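Local coordinates for protein cytochrome c-550 (PDB 1COT) that probably carries electrons in respiration, using a single covalently attached heme c, at residues K7-F12 with V112-Q117; A17-Q22 with P37-V42. All blocks are in the same frame, centred on the assembly; numbering follows the deposited sequence.

Interaction 1 pairs the two terminal helices of the chain, and interaction 2, nested inside the long loop that this pairing closes, builds the histidine side of the heme site. Their centres lie about 12 Å apart, yet their side chains pack directly on one another. Phe114 CE2 of interaction 1 is 3.5 Å from Ile21 CD1 of interaction 2, and Phe12 CE1 lies 3.9 Å from Leu39 CD1, the same methyl that rests on the His19 ring. The ring of Phe12 thus belongs to the second shell of the iron ligand. The side chain of Leu115, from helix 108-117, comes within about 4 Å of the heme, nearest atom to nearest atom.

Interaction 1: residues K7-F12 with V112-Q117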
ATOM      1  N   LYS A   7      15.209   8.243  -1.944  1.00 12.42           N
ATOM      2  CA  LYS A   7      15.640   6.861  -1.929  1.00 13.31           C
ATOM      3  C   LYS A   7      14.406   6.010  -2.153  1.00 14.05           C
ATOM      4  O   LYS A   7      14.443   4.980  -2.823  1.00 14.71           O
ATOM      5  CB  LYS A   7      16.219   6.535  -0.564  1.00 12.28           C
ATOM      6  CG  LYS A   7      17.679   6.952  -0.502  1.00 24.11           C
ATOM      7  CD  LYS A   7      18.368   6.514   0.772  1.00 24.80           C
ATOM      8  CE  LYS A   7      19.689   7.235   0.998  1.00100.00           C
ATOM      9  NZ  LYS A   7      19.726   7.970   2.273  1.00 96.06           N
ATOM     10  N   GLY A   8      13.295   6.481  -1.596  1.00 12.41           N
ATOM     11  CA  GLY A   8      12.033   5.776  -1.739  1.00 13.89           C
ATOM     12  C   GLY A   8      11.617   5.638  -3.199  1.00 13.70           C
ATOM     13  O   GLY A   8      11.050   4.624  -3.601  1.00 11.15           O
ATOM     14  N   GLU A   9      11.900   6.641  -4.022  1.00  9.79           N
ATOM     15  CA  GLU A   9      11.530   6.546  -5.418  1.00 12.32           C
ATOM     16  C   GLU A   9      12.273   5.401  -6.097  1.00 12.80           C
ATOM     17  O   GLU A   9      11.756   4.695  -6.958  1.00 12.77           O
ATOM     18  CB  GLU A   9      11.785   7.864  -6.141  1.00 14.68           C
ATOM     19  CG  GLU A   9      11.638   7.660  -7.656  1.00 12.16           C
ATOM     20  CD  GLU A   9      11.524   8.954  -8.404  1.00 33.28           C
ATOM     21  OE1 GLU A   9      11.944   9.986  -7.712  1.00 23.36           O
ATOM     22  OE2 GLU A   9      11.071   9.034  -9.533  1.00 42.91           O
ATOM     23  N   LYS A  10      13.520   5.198  -5.693  1.00 13.43           N
ATOM     24  CA  LYS A  10      14.310   4.123  -6.258  1.00 17.76           C
ATOM     25  C   LYS A  10      13.776   2.802  -5.716  1.00 12.89           C
ATOM     26  O   LYS A  10      13.667   1.808  -6.432  1.00 13.78           O
ATOM     27  CB  LYS A  10      15.754   4.207  -5.810  1.00 14.94           C
ATOM     28  CG  LYS A  10      16.528   5.376  -6.370  1.00 40.68           C
ATOM     29  CD  LYS A  10      17.979   5.274  -5.950  1.00100.00           C
ATOM     30  CE  LYS A  10      18.462   6.492  -5.185  1.00 53.56           C
ATOM     31  NZ  LYS A  10      19.675   7.081  -5.772  1.00 94.25           N
ATOM     32  N   GLU A  11      13.445   2.775  -4.429  1.00 10.48           N
ATOM     33  CA  GLU A  11      12.919   1.555  -3.831  1.00 16.62           C
ATOM     34  C   GLU A  11      11.644   1.096  -4.531  1.00 15.55           C
ATOM     35  O   GLU A  11      11.339  -0.093  -4.637  1.00 14.71           O
ATOM     36  CB  GLU A  11      12.571   1.748  -2.331  1.00 13.87           C
ATOM     37  CG  GLU A  11      13.747   1.950  -1.359  1.00 13.74           C
ATOM     38  CD  GLU A  11      14.787   0.868  -1.344  1.00 29.40           C
ATOM     39  OE1 GLU A  11      14.453  -0.232  -1.978  1.00 23.48           O
ATOM     40  OE2 GLU A  11      15.861   0.993  -0.773  1.00 46.34           O
ATOM     41  N   PHE A  12      10.888   2.078  -5.022  1.00 13.30           N
ATOM     42  CA  PHE A  12       9.635   1.858  -5.723  1.00 14.70           C
ATOM     43  C   PHE A  12       9.805   0.992  -6.952  1.00 13.33           C
ATOM     44  O   PHE A  12       8.845   0.411  -7.466  1.00 13.98           O
ATOM     45  CB  PHE A  12       8.920   3.179  -6.044  1.00 11.22           C
ATOM     46  CG  PHE A  12       7.467   2.895  -6.278  1.00 13.24           C
ATOM     47  CD1 PHE A  12       6.618   2.692  -5.195  1.00 11.89           C
ATOM     48  CD2 PHE A  12       6.971   2.806  -7.578  1.00 13.85           C
ATOM     49  CE1 PHE A  12       5.272   2.411  -5.435  1.00 16.43           C
ATOM     50  CE2 PHE A  12       5.624   2.534  -7.815  1.00 12.27           C
ATOM     51  CZ  PHE A  12       4.765   2.332  -6.733  1.00 13.17           C
ATOM     52  N   VAL A 112       7.883   4.323   1.900  1.00  9.94           N
ATOM     53  CA  VAL A 112       6.681   4.930   2.438  1.00 14.73           C
ATOM     54  C   VAL A 112       6.734   6.450   2.307  1.00 16.84           C
ATOM     55  O   VAL A 112       5.736   7.103   2.005  1.00 12.20           O
ATOM     56  CB  VAL A 112       6.336   4.400   3.825  1.00 14.40           C
ATOM     57  CG1 VAL A 112       5.245   5.250   4.467  1.00 14.45           C
ATOM     58  CG2 VAL A 112       5.879   2.959   3.712  1.00 12.22           C
ATOM     59  N   ALA A 113       7.917   7.018   2.517  1.00 11.49           N
ATOM     60  CA  ALA A 113       8.093   8.459   2.399  1.00 11.21           C
ATOM     61  C   ALA A 113       7.748   8.915   0.980  1.00 14.07           C
ATOM     62  O   ALA A 113       7.157   9.968   0.760  1.00 12.46           O
ATOM     63  CB  ALA A 113       9.524   8.854   2.751  1.00 11.25           C
ATOM     64  N   PHE A 114       8.122   8.114   0.002  1.00 10.79           N
ATOM     65  CA  PHE A 114       7.844   8.443  -1.366  1.00 10.75           C
ATOM     66  C   PHE A 114       6.352   8.328  -1.620  1.00 13.01           C
ATOM     67  O   PHE A 114       5.790   9.116  -2.372  1.00 11.89           O
ATOM     68  CB  PHE A 114       8.567   7.428  -2.229  1.00 11.29           C
ATOM     69  CG  PHE A 114       8.312   7.611  -3.685  1.00 10.92           C
ATOM     70  CD1 PHE A 114       8.767   8.753  -4.344  1.00 13.06           C
ATOM     71  CD2 PHE A 114       7.665   6.590  -4.372  1.00  7.83           C
ATOM     72  CE1 PHE A 114       8.569   8.913  -5.718  1.00 12.40           C
ATOM     73  CE2 PHE A 114       7.474   6.732  -5.747  1.00 14.10           C
ATOM     74  CZ  PHE A 114       7.920   7.884  -6.394  1.00 13.81           C
ATOM     75  N   LEU A 115       5.702   7.327  -1.017  1.00 11.37           N
ATOM     76  CA  LEU A 115       4.274   7.195  -1.214  1.00  9.34           C
ATOM     77  C   LEU A 115       3.607   8.431  -0.622  1.00 11.89           C
ATOM     78  O   LEU A 115       2.629   8.942  -1.162  1.00 12.38           O
ATOM     79  CB  LEU A 115       3.751   5.953  -0.485  1.00 13.46           C
ATOM     80  CG  LEU A 115       4.267   4.683  -1.137  1.00 12.06           C
ATOM     81  CD1 LEU A 115       3.746   3.488  -0.353  1.00 16.29           C
ATOM     82  CD2 LEU A 115       3.769   4.597  -2.578  1.00 14.09           C
ATOM     83  N   ALA A 116       4.150   8.914   0.485  1.00  9.91           N
ATOM     84  CA  ALA A 116       3.613  10.083   1.134  1.00 11.46           C
ATOM     85  C   ALA A 116       3.776  11.331   0.272  1.00 13.50           C
ATOM     86  O   ALA A 116       2.911  12.198   0.196  1.00 12.71           O
ATOM     87  CB  ALA A 116       4.292  10.282   2.475  1.00  9.79           C
ATOM     88  N   GLN A 117       4.903  11.418  -0.405  1.00 12.19           N
ATOM     89  CA  GLN A 117       5.147  12.545  -1.258  1.00 12.47           C
ATOM     90  C   GLN A 117       4.072  12.579  -2.341  1.00 17.06           C
ATOM     91  O   GLN A 117       3.642  13.626  -2.815  1.00 13.25           O
ATOM     92  CB  GLN A 117       6.552  12.357  -1.858  1.00  9.34           C
ATOM     93  CG  GLN A 117       6.841  13.261  -3.072  1.00 13.76           C
ATOM     94  CD  GLN A 117       8.263  13.123  -3.574  1.00 12.89           C
ATOM     95  OE1 GLN A 117       9.220  13.506  -2.882  1.00 17.92           O
ATOM     96  NE2 GLN A 117       8.411  12.595  -4.788  1.00 16.01           N
TER
HETATM   97  O   HOH W   1      10.302  12.552  -6.374  1.00 43.99           O
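Gly8 and Phe114 mark the closest backbone approach of the two helical segments, with Gly8 CA 5.0 Å from Phe114 CA. No hydrogen bond joins residues 7-12 to 112-117 directly. The approach depends on Gly8: a beta carbon there would run into Phe114 CB, which already sits 3.7 Å from Gly8 C. Phe114 carries its CG opposite the backbone N (chi1 177°), which sends the ring across to helix 5-11. There Glu9 lies over one face, its CA 3.6 Å from the ring centroid and almost on the ring normal, a CH-pi contact. Glu9 CB follows over the same ring, 3.4 Å from Phe114 CE1, and the extended chain carries the carboxylate onward beyond it. A water lies between this carboxylate and the amide of Gln117, but the bridge is doubtful: its arm to Glu9 OE1 is weak and the one to Gln117 NE2 is too short for an ordinary hydrogen bond. Deeper in, Phe12 CB meets Phe114 CE2 at 3.8 Å. The two rings are inclined at 52°, neither stacked nor edge-to-face, and Phe12 continues past Phe114 until its CE1 reaches Leu115 CD2 at 3.9 Å. With only an alanine at Phe114, the helices would probably be left with a gap between them, Glu9 CA and CB losing the ring beneath them and Phe12 CB its neighbour at CE2. This meeting of N- and C-terminal helices is a hallmark of the cytochrome c fold. Around it, Phe12 and Phe114 both pack on Ile21 of strand 21-22, Phe12 also touches Val111 of helix 108-117, and Val112 turns to Glu73, Leu76 and Ile77 of helix 73-81.

Interaction 2: residues A17-Q22 with P37-V42; sequences ACHMIQ and PNLYGV. With HEC (heme c), chain B.
His19 ND1 donates to Pro37 O at 2.7 Å in a nearly straight bond, in the ring plane and on a carbonyl lone pair. With NE2 bound to the heme iron at 1.9 Å, both ring nitrogens are engaged and the ring's rotation is fixed; the bond to Pro37 probably also makes the imidazole a stronger donor to iron. Leu39 CD1 lies over one face, a CH-pi contact 3.7 Å from the ring centroid. Met20 O takes the backbone N of Leu39 at 2.9 Å. Asn38 then grips Gln22 twice: its ND2 gives to Gln22 O at 2.8 Å, while its OD1 accepts Gln22 N at 2.9 Å. That oxygen also takes Tyr40 N at 3.0 Å, closing an Asx turn, and the two donors come from opposite faces of the amide. With chi1 at 179°, Asn38 CG extends away from its own N, putting the amide alongside Gln22. Gln22 NE2 gives to Asp28 OD1. Cys18 SG is bonded to the heme vinyl-derived carbon CAC; Cys15, Cys18 and His19 form the CXXCH heme-attachment motif. Met100 is the second axial ligand, completing the His-Met pair of class I cytochromes c.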
ATOM      1  N   ALA A  17       6.226  -3.156 -10.744  1.00 11.38           N
ATOM      2  CA  ALA A  17       5.765  -4.254 -11.563  1.00 13.40           C
ATOM      3  C   ALA A  17       4.265  -4.469 -11.347  1.00 15.65           C
ATOM      4  O   ALA A  17       3.568  -4.962 -12.232  1.00 15.10           O
ATOM      5  CB  ALA A  17       6.534  -5.525 -11.235  1.00 14.72           C
ATOM      6  N   CYS A  18       3.754  -4.147 -10.156  1.00 13.60           N
ATOM      7  CA  CYS A  18       2.343  -4.345  -9.839  1.00  9.30           C
ATOM      8  C   CYS A  18       1.568  -3.101  -9.482  1.00 10.64           C
ATOM      9  O   CYS A  18       0.350  -3.149  -9.392  1.00 17.57           O
ATOM     10  CB  CYS A  18       2.277  -5.224  -8.588  1.00 13.25           C
ATOM     11  SG  CYS A  18       3.195  -6.753  -8.879  1.00 13.28           S
ATOM     12  N   HIS A  19       2.276  -2.006  -9.236  1.00 11.40           N
ATOM     13  CA  HIS A  19       1.613  -0.780  -8.844  1.00 12.75           C
ATOM     14  C   HIS A  19       2.089   0.449  -9.601  1.00 18.12           C
ATOM     15  O   HIS A  19       3.283   0.676  -9.742  1.00 14.52           O
ATOM     16  CB  HIS A  19       1.996  -0.521  -7.359  1.00  9.08           C
ATOM     17  CG  HIS A  19       1.472  -1.471  -6.324  1.00  9.11           C
ATOM     18  ND1 HIS A  19       0.134  -1.493  -5.972  1.00  8.70           N
ATOM     19  CD2 HIS A  19       2.108  -2.401  -5.557  1.00  9.14           C
ATOM     20  CE1 HIS A  19      -0.021  -2.408  -5.025  1.00 10.36           C
ATOM     21  NE2 HIS A  19       1.146  -2.978  -4.759  1.00  9.66           N
ATOM     22  N   MET A  20       1.146   1.290  -9.978  1.00 16.74           N
ATOM     23  CA  MET A  20       1.503   2.519 -10.633  1.00 12.44           C
ATOM     24  C   MET A  20       1.165   3.620  -9.629  1.00 15.52           C
ATOM     25  O   MET A  20       0.579   3.362  -8.576  1.00 12.26           O
ATOM     26  CB  MET A  20       0.629   2.689 -11.887  1.00 16.04           C
ATOM     27  CG  MET A  20      -0.824   2.999 -11.531  1.00 16.52           C
ATOM     28  SD  MET A  20      -1.913   3.251 -12.959  1.00 22.96           S
ATOM     29  CE  MET A  20      -1.981   1.568 -13.623  1.00 35.16           C
ATOM     30  N   ILE A  21       1.527   4.845  -9.957  1.00 10.88           N
ATOM     31  CA  ILE A  21       1.222   6.011  -9.144  1.00 10.08           C
ATOM     32  C   ILE A  21       0.613   6.945 -10.197  1.00 10.67           C
ATOM     33  O   ILE A  21       1.351   7.515 -10.996  1.00 13.44           O
ATOM     34  CB  ILE A  21       2.418   6.641  -8.414  1.00 15.04           C
ATOM     35  CG1 ILE A  21       2.931   5.630  -7.379  1.00 11.39           C
ATOM     36  CG2 ILE A  21       1.972   7.915  -7.700  1.00 10.62           C
ATOM     37  CD1 ILE A  21       4.067   6.194  -6.527  1.00 13.41           C
ATOM     38  N   GLN A  22      -0.710   7.074 -10.263  1.00  9.28           N
ATOM     39  CA  GLN A  22      -1.357   7.924 -11.255  1.00 12.87           C
ATOM     40  C   GLN A  22      -2.365   8.844 -10.602  1.00 16.01           C
ATOM     41  O   GLN A  22      -3.225   8.406  -9.834  1.00 13.24           O
ATOM     42  CB  GLN A  22      -2.057   7.059 -12.310  1.00 15.84           C
ATOM     43  CG  GLN A  22      -2.655   7.831 -13.501  1.00 16.93           C
ATOM     44  CD  GLN A  22      -3.446   6.847 -14.338  1.00 17.42           C
ATOM     45  OE1 GLN A  22      -4.608   6.553 -14.032  1.00 25.06           O
ATOM     46  NE2 GLN A  22      -2.806   6.306 -15.373  1.00 20.82           N
ATOM     47  N   PRO A  37      -3.285  -2.195  -6.777  1.00 13.13           N
ATOM     48  CA  PRO A  37      -3.974  -0.914  -6.885  1.00 14.95           C
ATOM     49  C   PRO A  37      -3.037   0.264  -7.101  1.00 12.30           C
ATOM     50  O   PRO A  37      -1.842   0.204  -6.784  1.00 10.13           O
ATOM     51  CB  PRO A  37      -4.631  -0.669  -5.513  1.00 17.67           C
ATOM     52  CG  PRO A  37      -4.394  -1.903  -4.654  1.00 22.36           C
ATOM     53  CD  PRO A  37      -3.504  -2.841  -5.452  1.00 12.39           C
ATOM     54  N   ASN A  38      -3.596   1.355  -7.632  1.00 12.28           N
ATOM     55  CA  ASN A  38      -2.854   2.582  -7.864  1.00 10.54           C
ATOM     56  C   ASN A  38      -2.475   3.093  -6.470  1.00 10.35           C
ATOM     57  O   ASN A  38      -3.320   3.119  -5.574  1.00 11.92           O
ATOM     58  CB  ASN A  38      -3.825   3.558  -8.541  1.00 11.02           C
ATOM     59  CG  ASN A  38      -3.244   4.911  -8.854  1.00 10.88           C
ATOM     60  OD1 ASN A  38      -2.087   5.229  -8.547  1.00 10.95           O
ATOM     61  ND2 ASN A  38      -4.079   5.726  -9.480  1.00 16.99           N
ATOM     62  N   LEU A  39      -1.217   3.493  -6.277  1.00  7.90           N
ATOM     63  CA  LEU A  39      -0.728   3.988  -4.995  1.00 10.72           C
ATOM     64  C   LEU A  39      -0.757   5.489  -4.811  1.00 12.53           C
ATOM     65  O   LEU A  39      -0.397   5.980  -3.745  1.00 12.70           O
ATOM     66  CB  LEU A  39       0.577   3.310  -4.524  1.00 14.98           C
ATOM     67  CG  LEU A  39       0.433   1.787  -4.433  1.00 13.51           C
ATOM     68  CD1 LEU A  39       1.780   1.153  -4.085  1.00 14.07           C
ATOM     69  CD2 LEU A  39      -0.601   1.416  -3.378  1.00 13.15           C
ATOM     70  N   TYR A  40      -1.191   6.210  -5.839  1.00 12.77           N
ATOM     71  CA  TYR A  40      -1.257   7.648  -5.690  1.00 10.70           C
ATOM     72  C   TYR A  40      -2.261   7.874  -4.566  1.00 10.49           C
ATOM     73  O   TYR A  40      -3.313   7.235  -4.528  1.00 10.04           O
ATOM     74  CB  TYR A  40      -1.882   8.277  -6.946  1.00 12.52           C
ATOM     75  CG  TYR A  40      -2.156   9.732  -6.663  1.00  9.65           C
ATOM     76  CD1 TYR A  40      -3.355  10.176  -6.098  1.00 15.60           C
ATOM     77  CD2 TYR A  40      -1.185  10.686  -6.965  1.00 13.56           C
ATOM     78  CE1 TYR A  40      -3.629  11.508  -5.790  1.00 14.24           C
ATOM     79  CE2 TYR A  40      -1.439  12.024  -6.681  1.00 17.85           C
ATOM     80  CZ  TYR A  40      -2.641  12.437  -6.109  1.00 14.23           C
ATOM     81  OH  TYR A  40      -2.852  13.768  -5.850  1.00 17.26           O
ATOM     82  N   GLY A  41      -1.912   8.787  -3.657  1.00  9.02           N
ATOM     83  CA  GLY A  41      -2.742   9.145  -2.523  1.00  8.26           C
ATOM     84  C   GLY A  41      -3.028   8.009  -1.557  1.00 15.16           C
ATOM     85  O   GLY A  41      -4.042   8.038  -0.854  1.00 11.50           O
ATOM     86  N   VAL A  42      -2.158   6.997  -1.493  1.00  8.62           N
ATOM     87  CA  VAL A  42      -2.420   5.888  -0.574  1.00 10.24           C
ATOM     88  C   VAL A  42      -2.353   6.292   0.885  1.00 10.26           C
ATOM     89  O   VAL A  42      -3.097   5.781   1.721  1.00 14.33           O
ATOM     90  CB  VAL A  42      -1.590   4.623  -0.845  1.00 17.85           C
ATOM     91  CG1 VAL A  42      -0.102   4.897  -0.605  1.00 10.54           C
ATOM     92  CG2 VAL A  42      -2.066   3.445  -0.017  1.00 12.35           C
TER
HETATM   93 FE   HEC B 130       1.511  -4.174  -3.293  1.00 11.12          FE
HETATM   94  CHA HEC B 130      -1.694  -4.044  -2.293  1.00  9.37           C
HETATM   95  CHB HEC B 130       2.264  -1.564  -1.311  1.00 14.03           C
HETATM   96  CHC HEC B 130       4.752  -4.311  -4.300  1.00  9.34           C
HETATM   97  CHD HEC B 130       0.784  -6.715  -5.405  1.00 11.80           C
HETATM   98  NA  HEC B 130       0.513  -3.034  -2.039  1.00  8.46           N
HETATM   99  C1A HEC B 130      -0.846  -3.143  -1.768  1.00  8.80           C
HETATM  100  C2A HEC B 130      -1.219  -2.125  -0.811  1.00 10.51           C
HETATM  101  C3A HEC B 130      -0.117  -1.412  -0.516  1.00 12.26           C
HETATM  102  C4A HEC B 130       0.948  -1.976  -1.283  1.00  9.42           C
HETATM  103  CMA HEC B 130       0.018  -0.246   0.435  1.00 10.82           C
HETATM  104  CAA HEC B 130      -2.607  -1.934  -0.262  1.00  7.76           C
HETATM  105  CBA HEC B 130      -3.347  -0.908  -1.134  1.00 14.97           C
HETATM  106  CGA HEC B 130      -4.748  -0.497  -0.672  1.00 10.37           C
HETATM  107  O1A HEC B 130      -5.369  -0.018  -1.580  1.00 14.30           O
HETATM  108  O2A HEC B 130      -5.203  -0.613   0.440  1.00 11.72           O
HETATM  109  NB  HEC B 130       3.168  -3.189  -2.893  1.00 10.52           N
HETATM  110  C1B HEC B 130       3.237  -2.100  -2.081  1.00  9.51           C
HETATM  111  C2B HEC B 130       4.587  -1.628  -2.085  1.00  9.38           C
HETATM  112  C3B HEC B 130       5.265  -2.410  -2.911  1.00 12.95           C
HETATM  113  C4B HEC B 130       4.384  -3.379  -3.402  1.00 11.42           C
HETATM  114  CMB HEC B 130       5.066  -0.441  -1.229  1.00  9.42           C
HETATM  115  CAB HEC B 130       6.722  -2.371  -3.143  1.00 15.18           C
HETATM  116  CBB HEC B 130       7.709  -2.488  -2.017  1.00 10.36           C
HETATM  117  NC  HEC B 130       2.556  -5.260  -4.533  1.00 10.15           N
HETATM  118  C1C HEC B 130       3.886  -5.185  -4.852  1.00 10.49           C
HETATM  119  C2C HEC B 130       4.228  -6.166  -5.859  1.00 10.71           C
HETATM  120  C3C HEC B 130       3.094  -6.830  -6.173  1.00 10.48           C
HETATM  121  C4C HEC B 130       2.064  -6.256  -5.364  1.00  8.19           C
HETATM  122  CMC HEC B 130       5.623  -6.383  -6.434  1.00 13.40           C
HETATM  123  CAC HEC B 130       2.867  -7.937  -7.168  1.00 12.59           C
HETATM  124  CBC HEC B 130       3.801  -9.035  -7.566  1.00  9.65           C
HETATM  125  ND  HEC B 130      -0.125  -5.210  -3.735  1.00 11.41           N
HETATM  126  C1D HEC B 130      -0.218  -6.221  -4.657  1.00  8.97           C
HETATM  127  C2D HEC B 130      -1.590  -6.692  -4.700  1.00  8.71           C
HETATM  128  C3D HEC B 130      -2.263  -5.912  -3.832  1.00  8.09           C
HETATM  129  C4D HEC B 130      -1.356  -5.008  -3.221  1.00 13.02           C
HETATM  130  CMD HEC B 130      -2.119  -7.823  -5.552  1.00 11.55           C
HETATM  131  CAD HEC B 130      -3.681  -6.066  -3.437  1.00 11.73           C
HETATM  132  CBD HEC B 130      -3.572  -6.949  -2.155  1.00 14.11           C
HETATM  133  CGD HEC B 130      -4.788  -7.666  -1.702  1.00 21.69           C
HETATM  134  O1D HEC B 130      -5.886  -7.523  -2.184  1.00 12.72           O
HETATM  135  O2D HEC B 130      -4.601  -8.444  -0.732  1.00 13.49           O